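Thiaminase-I (Naegleria gruberi, PDB 4HCY) is a thiaminase I-like protein with a fold resembling that of periplasmic binding proteins, and holds a small molecule, probably in its central cleft. Local coordinates at residues Q116-N121 and V260-L265. Residues are numbered along the deposited sequence; the frame is centred on the assembly and turned at random.
Sequences QYLCSN and VYTDVL. With 0YN (2-{4-[(4-amino-2-methylpyrimidin-5-yl)methyl]-3-methylthiophen-2-yl}ethanol), chain G.
The backbone N atoms of Gln-116 and Tyr-117 both donate to the carbonyl O of Asp-263, at 2.7 and 3.2 Å respectively. Two residues facing one define a classic beta bulge, here in the antiparallel pairing of strands 114-125 and 261-267 within the central mixed sheet. Beyond it the ladder is regular: Tyr-117 with Asp-263 and Cys-119 with Tyr-261 are hydrogen-bonded pairs, separated by the non-hydrogen-bonded pair Leu-118 and Thr-262. Those last two lie side by side on the face opposite to Tyr-117 and Asp-263, where Leu-118 CD2 touches Thr-262 CG2 and reaches Val-260 CG1 at 3.6 Å.

On the face shared by Tyr-117, Cys-119, Tyr-261 and Asp-263, the carboxylate of Asp-263 makes the polar contact with the ligand. Its CB packs against Tyr-117 CB, and CG, anti to the carbonyl carbon (chi1 -62°), directs the carboxylate to the pyrimidine. OD1 accepts from N4' of 0YN at 3.1 Å with an N-H...O angle of 156°. OD2 comes close to ligand N3' (2.9 Å), with no bond claimed, and in the plane of the Tyr-117 ring meets its edge at CD2, 3.2 Å away; ring and carboxylate planes stand 72° apart. On the same pyrimidine ring, Cys-119 SG comes within 3.4 Å of N1', and the bridging carbon C35 sits 4.0 Å above the centre of the Tyr-261 ring.

The carboxylate thus reads the amino group, while sulfur and aromatic ring pack against the rest.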
loop_
_atom_site.group_PDB
_atom_site.type_symbol
_atom_site.label_atom_id
_atom_site.label_comp_id
_atom_site.label_asym_id
_atom_site.label_seq_id
_atom_site.Cartn_x
_atom_site.Cartn_y
_atom_site.Cartn_z
ATOM N N GLN A 116 -6.068 -7.951 0.829
ATOM C CA GLN A 116 -5.769 -8.264 -0.565
ATOM C C GLN A 116 -4.356 -7.867 -0.981
ATOM O O GLN A 116 -3.621 -8.676 -1.546
ATOM C CB GLN A 116 -6.783 -7.596 -1.498
ATOM C CG GLN A 116 -6.497 -7.828 -2.974
ATOM C CD GLN A 116 -7.513 -7.168 -3.881
ATOM O OE1 GLN A 116 -8.217 -6.242 -3.476
ATOM N NE2 GLN A 116 -7.596 -7.643 -5.119
ATOM N N TYR A 117 -3.981 -6.622 -0.707
ATOM C CA TYR A 117 -2.699 -6.100 -1.168
ATOM C C TYR A 117 -1.781 -5.661 -0.032
ATOM O O TYR A 117 -2.238 -5.200 1.013
ATOM C CB TYR A 117 -2.917 -4.930 -2.130
ATOM C CG TYR A 117 -3.508 -5.324 -3.464
ATOM C CD1 TYR A 117 -3.246 -6.568 -4.024
ATOM C CD2 TYR A 117 -4.330 -4.451 -4.163
ATOM C CE1 TYR A 117 -3.785 -6.930 -5.244
ATOM C CE2 TYR A 117 -4.874 -4.804 -5.384
ATOM C CZ TYR A 117 -4.598 -6.044 -5.919
ATOM O OH TYR A 117 -5.139 -6.398 -7.134
ATOM N N LEU A 118 -0.480 -5.812 -0.254
ATOM C CA LEU A 118 0.531 -5.320 0.670
ATOM C C LEU A 118 1.391 -4.287 -0.039
ATOM O O LEU A 118 1.731 -4.455 -1.210
ATOM C CB LEU A 118 1.414 -6.465 1.166
ATOM C CG LEU A 118 1.257 -6.891 2.627
ATOM C CD1 LEU A 118 2.255 -7.982 2.975
ATOM C CD2 LEU A 118 1.425 -5.700 3.547
ATOM N N CYS A 119 1.739 -3.215 0.663
ATOM C CA CYS A 119 2.611 -2.198 0.089
ATOM C C CYS A 119 3.297 -1.353 1.153
ATOM O O CYS A 119 2.839 -1.271 2.294
ATOM C CB CYS A 119 1.839 -1.296 -0.876
ATOM S SG CYS A 119 2.898 -0.193 -1.838
ATOM N N SER A 120 4.399 -0.725 0.758
ATOM C CA SER A 120 5.179 0.124 1.645
ATOM C C SER A 120 6.168 0.929 0.815
ATOM O O SER A 120 6.379 0.639 -0.362
ATOM C CB SER A 120 5.936 -0.727 2.668
ATOM O OG SER A 120 6.751 0.077 3.503
ATOM N N ASN A 121 6.769 1.945 1.422
ATOM C CA ASN A 121 7.852 2.661 0.764
ATOM C C ASN A 121 9.170 1.935 0.996
ATOM O O ASN A 121 9.928 2.269 1.908
ATOM C CB ASN A 121 7.931 4.110 1.247
ATOM C CG ASN A 121 6.746 4.938 0.794
ATOM O OD1 ASN A 121 6.645 5.311 -0.374
ATOM N ND2 ASN A 121 5.843 5.235 1.722
ATOM N N VAL A 260 3.455 0.327 6.606
ATOM C CA VAL A 260 2.945 -0.525 5.540
ATOM C C VAL A 260 1.502 -0.174 5.164
ATOM O O VAL A 260 0.672 0.104 6.032
ATOM C CB VAL A 260 3.057 -2.022 5.940
ATOM C CG1 VAL A 260 1.797 -2.795 5.580
ATOM C CG2 VAL A 260 4.289 -2.654 5.308
ATOM N N TYR A 261 1.222 -0.166 3.864
ATOM C CA TYR A 261 -0.143 -0.014 3.374
ATOM C C TYR A 261 -0.752 -1.390 3.131
ATOM O O TYR A 261 -0.064 -2.307 2.683
ATOM C CB TYR A 261 -0.168 0.771 2.060
ATOM C CG TYR A 261 0.333 2.193 2.149
ATOM C CD1 TYR A 261 -0.488 3.213 2.615
ATOM C CD2 TYR A 261 1.620 2.522 1.743
ATOM C CE1 TYR A 261 -0.036 4.516 2.687
ATOM C CE2 TYR A 261 2.080 3.824 1.813
ATOM C CZ TYR A 261 1.249 4.816 2.285
ATOM O OH TYR A 261 1.705 6.113 2.355
ATOM N N THR A 262 -2.039 -1.537 3.432
ATOM C CA THR A 262 -2.763 -2.758 3.089
ATOM C C THR A 262 -4.119 -2.429 2.482
ATOM O O THR A 262 -4.879 -1.633 3.033
ATOM C CB THR A 262 -2.991 -3.678 4.307
ATOM O OG1 THR A 262 -3.836 -3.019 5.257
ATOM C CG2 THR A 262 -1.672 -4.055 4.967
ATOM N N ASP A 263 -4.417 -3.041 1.341
ATOM C CA ASP A 263 -5.738 -2.925 0.741
ATOM C C ASP A 263 -6.594 -4.100 1.192
ATOM O O ASP A 263 -6.132 -5.239 1.223
ATOM C CB ASP A 263 -5.642 -2.886 -0.783
ATOM C CG ASP A 263 -4.858 -1.691 -1.284
ATOM O OD1 ASP A 263 -4.807 -0.670 -0.566
ATOM O OD2 ASP A 263 -4.293 -1.773 -2.393
ATOM N N VAL A 264 -7.842 -3.815 1.547
ATOM C CA VAL A 264 -8.713 -4.824 2.134
ATOM C C VAL A 264 -10.041 -4.960 1.392
ATOM O O VAL A 264 -10.759 -3.980 1.201
ATOM C CB VAL A 264 -8.986 -4.512 3.622
ATOM C CG1 VAL A 264 -10.100 -5.389 4.157
ATOM C CG2 VAL A 264 -7.719 -4.687 4.445
ATOM N N LEU A 265 -10.353 -6.182 0.971
ATOM C CA LEU A 265 -11.639 -6.480 0.350
ATOM C C LEU A 265 -12.716 -6.629 1.418
ATOM O O LEU A 265 -12.710 -7.589 2.187
ATOM C CB LEU A 265 -11.549 -7.759 -0.484
ATOM C CG LEU A 265 -10.797 -7.667 -1.813
ATOM C CD1 LEU A 265 -10.456 -9.054 -2.334
ATOM C CD2 LEU A 265 -11.625 -6.905 -2.833
HETATM C C2A 0YN G . -1.204 -1.987 -3.621
HETATM C C35 0YN G . -0.686 3.354 -1.602
HETATM C C2 0YN G . -1.612 4.069 -3.881
HETATM S S1 0YN G . -2.370 5.444 -4.620
HETATM C C5 0YN G . -2.366 6.420 -3.201
HETATM C C4 0YN G . -1.737 5.635 -2.100
HETATM C C4A 0YN G . -1.548 6.139 -0.693
HETATM C C5A 0YN G . -2.955 7.803 -3.344
HETATM C C5B 0YN G . -1.912 8.857 -3.004
HETATM O O5G 0YN G . -2.416 10.151 -3.346
HETATM N "N1'" 0YN G . -0.049 0.194 -3.513
HETATM C "C2'" 0YN G . -1.068 -0.586 -3.090
HETATM N "N3'" 0YN G . -1.966 -0.117 -2.196
HETATM C "C4'" 0YN G . -1.858 1.137 -1.712
HETATM N "N4'" 0YN G . -2.762 1.602 -0.816
HETATM C "C5'" 0YN G . -0.822 1.945 -2.138
HETATM C "C6'" 0YN G . 0.091 1.442 -3.055
HETATM C C3 0YN G . -1.347 4.347 -2.531
#